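Local coordinates for protein PPR (Rhodospirillum centenum, PDB 1MZU) that senses light through a covalently bound 4'-hydroxycinnamic acid in its photoactive yellow protein domain, the N-terminal PAS domain of a probable sensor histidine kinase, at residues Glu70-Pro73 against Cys74-Ile77; Arg83-Asp86 against Gly87-Gly91. All blocks are in the same frame, centred on the assembly; numbering follows the deposited sequence.

Interaction 1. Residues Glu70-Pro73 against Cys74-Ile77; sequences EVAP and CTNI. With HC4 (4'-hydroxycinnamic acid), chain D.
The carbonyl oxygen of A72 is gripped twice by one residue, T75. Its hydroxyl OG1 lies 2.7 Å from A72 O and almost in line with the carbonyl bond, while T75 N, 3.1 Å from A72 O, comes in from above the carbonyl plane. The site is the turn that carries the chromophore in a photoactive yellow protein, a PAS fold: helix 67-71 ends, and a short 3-10 turn runs through the cysteine bonded to 4'-hydroxycinnamic acid. Two successive i to i+3 bonds build the turn, T75 N to A72 O and N76 N to P73 O, the second 3.0 Å long and also tilted out of its carbonyl plane. T75 can bond so close to home because OG1 sits between its backbone N and carbonyl carbon (chi1 69°), which folds the hydroxyl back over the turn; CG2, beside the backbone N, meets A72 CB. An alanine here would probably leave A72 O with the backbone bond alone of this pair, and the methyl contact on A72 CB would be lost. T75 also packs on F67, F68 and F101.

The chromophore is fixed at both ends. Y47 and E51 hold its phenolic end, and C74 SG is bonded to its carbonyl carbon C1. A72 CB touches the vinyl part of the chromophore tail, 3.5 Å from HC4 C3. The thioester carbonyl turns back to the peptide: C74 N donates to HC4 O1 at 2.9 Å with an N-H...O angle of 154°.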
# COMPACT_ATOMS: atom_id res chain seq x y z
N GLU A 70 0.93 11.38 -4.05
CA GLU A 70 1.14 12.20 -2.85
C GLU A 70 1.89 11.60 -1.66
O GLU A 70 2.93 12.14 -1.27
CB GLU A 70 -0.20 12.78 -2.35
CG GLU A 70 -0.95 13.66 -3.36
CD GLU A 70 -2.37 14.01 -2.94
OE1 GLU A 70 -3.20 13.10 -2.78
OE2 GLU A 70 -2.65 15.22 -2.77
N VAL A 71 1.39 10.50 -1.09
CA VAL A 71 2.00 9.86 0.09
C VAL A 71 3.29 9.10 -0.14
O VAL A 71 4.24 9.24 0.63
CB VAL A 71 0.99 8.91 0.85
CG1 VAL A 71 1.58 8.45 2.20
CG2 VAL A 71 -0.32 9.64 1.11
N ALA A 72 3.34 8.31 -1.21
CA ALA A 72 4.51 7.49 -1.49
C ALA A 72 5.04 7.60 -2.91
O ALA A 72 5.00 6.62 -3.66
CB ALA A 72 4.19 6.03 -1.15
N PRO A 73 5.62 8.77 -3.29
CA PRO A 73 6.16 9.00 -4.64
C PRO A 73 7.25 8.05 -5.15
O PRO A 73 7.34 7.83 -6.36
CB PRO A 73 6.64 10.44 -4.58
CG PRO A 73 7.00 10.62 -3.17
CD PRO A 73 5.84 9.98 -2.47
N CYS A 74 8.02 7.45 -4.24
CA CYS A 74 9.08 6.49 -4.60
C CYS A 74 8.55 5.22 -5.26
O CYS A 74 9.31 4.44 -5.84
CB CYS A 74 10.03 6.23 -3.43
SG CYS A 74 9.36 5.13 -2.11
N THR A 75 7.24 4.99 -5.11
CA THR A 75 6.57 3.84 -5.69
C THR A 75 6.08 4.12 -7.13
O THR A 75 5.63 3.21 -7.81
CB THR A 75 5.34 3.41 -4.86
OG1 THR A 75 4.30 4.40 -4.96
CG2 THR A 75 5.71 3.20 -3.39
N ASN A 76 6.21 5.38 -7.58
CA ASN A 76 5.74 5.79 -8.91
C ASN A 76 6.62 5.39 -10.11
O ASN A 76 6.82 6.16 -11.05
CB ASN A 76 5.40 7.29 -8.91
CG ASN A 76 4.14 7.62 -9.70
OD1 ASN A 76 4.04 8.69 -10.30
ND2 ASN A 76 3.18 6.70 -9.71
N ILE A 77 7.12 4.16 -10.06
CA ILE A 77 7.97 3.56 -11.11
C ILE A 77 7.19 2.36 -11.71
O ILE A 77 6.16 1.96 -11.15
CB ILE A 77 9.36 3.12 -10.51
CG1 ILE A 77 9.19 2.22 -9.28
CG2 ILE A 77 10.24 4.33 -10.24
CD1 ILE A 77 10.48 1.49 -8.90
C1 HC4 D . 8.40 6.19 -1.08
O1 HC4 D . 8.21 7.43 -1.34
C2 HC4 D . 7.76 5.47 -0.01
C3 HC4 D . 7.01 6.08 0.91
C1' HC4 D . 6.12 5.43 1.82
C2' HC4 D . 5.36 6.24 2.77
C3' HC4 D . 4.40 5.63 3.61
C4' HC4 D . 4.14 4.23 3.48
C5' HC4 D . 4.88 3.45 2.55
C6' HC4 D . 5.83 4.06 1.73
O4' HC4 D . 3.25 3.63 4.24

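Interaction 2. Residues Arg83-Asp86 against Gly87-Gly91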
# COMPACT_ATOMS: atom_id res chain seq x y z
N ARG A 83 2.73 -1.79 -12.10
CA ARG A 83 2.15 -3.10 -11.76
C ARG A 83 0.73 -2.94 -11.22
O ARG A 83 -0.15 -3.75 -11.51
CB ARG A 83 3.02 -3.81 -10.73
CG ARG A 83 3.66 -5.08 -11.23
CD ARG A 83 4.76 -5.50 -10.31
NE ARG A 83 5.39 -6.76 -10.68
CZ ARG A 83 6.67 -7.05 -10.43
NH1 ARG A 83 7.46 -6.16 -9.84
NH2 ARG A 83 7.13 -8.26 -10.70
N PHE A 84 0.51 -1.87 -10.46
CA PHE A 84 -0.81 -1.54 -9.91
C PHE A 84 -1.79 -1.17 -11.03
O PHE A 84 -2.89 -1.70 -11.07
CB PHE A 84 -0.72 -0.40 -8.86
CG PHE A 84 -2.07 0.05 -8.33
CD1 PHE A 84 -2.75 -0.73 -7.37
CD2 PHE A 84 -2.69 1.23 -8.80
CE1 PHE A 84 -4.02 -0.34 -6.89
CE2 PHE A 84 -3.96 1.63 -8.32
CZ PHE A 84 -4.63 0.84 -7.36
N MET A 85 -1.36 -0.26 -11.91
CA MET A 85 -2.17 0.23 -13.05
C MET A 85 -2.61 -0.90 -13.98
O MET A 85 -3.75 -0.92 -14.43
CB MET A 85 -1.42 1.31 -13.84
CG MET A 85 -2.22 1.98 -14.99
SD MET A 85 -2.19 1.08 -16.61
CE MET A 85 -3.43 1.96 -17.59
N ASP A 86 -1.69 -1.83 -14.25
CA ASP A 86 -1.94 -2.99 -15.11
C ASP A 86 -2.91 -3.97 -14.47
O ASP A 86 -3.72 -4.56 -15.16
CB ASP A 86 -0.63 -3.71 -15.46
CG ASP A 86 0.18 -2.98 -16.49
OD1 ASP A 86 -0.42 -2.35 -17.38
OD2 ASP A 86 1.41 -3.03 -16.42
N GLY A 87 -2.83 -4.09 -13.14
CA GLY A 87 -3.70 -4.97 -12.39
C GLY A 87 -5.15 -4.49 -12.36
O GLY A 87 -6.06 -5.30 -12.50
N VAL A 88 -5.34 -3.17 -12.26
CA VAL A 88 -6.66 -2.54 -12.23
C VAL A 88 -7.33 -2.63 -13.61
O VAL A 88 -8.48 -3.03 -13.71
CB VAL A 88 -6.57 -1.04 -11.79
CG1 VAL A 88 -7.95 -0.37 -11.77
CG2 VAL A 88 -5.96 -0.94 -10.42
N THR A 89 -6.56 -2.29 -14.64
CA THR A 89 -7.01 -2.29 -16.04
C THR A 89 -7.34 -3.68 -16.60
O THR A 89 -8.09 -3.80 -17.57
CB THR A 89 -5.97 -1.55 -16.93
OG1 THR A 89 -5.64 -0.30 -16.30
CG2 THR A 89 -6.54 -1.23 -18.31
N SER A 90 -6.80 -4.73 -15.97
CA SER A 90 -7.08 -6.11 -16.39
C SER A 90 -8.08 -6.79 -15.45
O SER A 90 -8.42 -7.97 -15.64
CB SER A 90 -5.79 -6.93 -16.45
OG SER A 90 -5.25 -7.17 -15.16
N GLY A 91 -8.51 -6.04 -14.43
CA GLY A 91 -9.48 -6.53 -13.46
C GLY A 91 -8.92 -7.38 -12.32
O GLY A 91 -9.54 -7.47 -11.27
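V88 lays one methyl, CG2, over a face of the F84 ring, one helical turn back. The carbon is 3.9 Å from the ring centroid and 17° off the normal, a CH-pi contact displaced slightly toward the rim, with F84 CZ its nearest ring atom. Although the CB of F84 points away from the residues that follow, its ring returns toward V88 and comes within touch of the valine. V88 CG2 is aimed at it by standing beside its own backbone N, which also brings it up against the carbonyl oxygen of F84. Beyond this pair the F84 ring meets that of F68, their planes inclined at about 35°, so the buried phenylalanine touches both its helix neighbour and a residue of the preceding helix 67-71.

Both segments belong to helix 78-89 of the PAS fold, near its C-terminal end, where regular i to i+4 bonds join R83 O to G87 N and F84 O to V88 N.

A second side-chain crossing, slanting rather than parallel, involves M85 and T89. Bent at chi2, M85 carries its methyl CE to 3.4 Å from T89 OG1. That hydroxyl bonds at 2.7 Å to M85 O, which also accepts T89 N at 3.1 Å; the two donors arrive from opposite faces of the carbonyl plane. One residue on, S90 repeats the scheme less tightly: its OG is 3.0 Å from D86 O, whereas the backbone bond from S90 N is weak. At G91 the chain leaves helical geometry with positive phi, its N bonded to V88 O and its O to N116 ND2.

How the interactions relate
Both interactions illustrate how a hydroxyl side chain can double a backbone bond where a helix ends, but at different spacings: i to i+3 in the 3-10 turn of 70-77, i to i+4 at the end of helix 78-89. They follow each other in the chain, their centres about 17 Å apart and without touching. Interaction 1 sits nearer the centre of the chain, and its threonine is buried. In interaction 2 the threonine and serine are exposed, and of the touching residues F84 and G87 are buried. F68 of helix 67-71 is common ground, packing against T75 and N76 and against F84. Only interaction 1 holds residues of the chromophore pocket; the side chain of F84 is about 13 Å from the bound 4'-hydroxycinnamic acid.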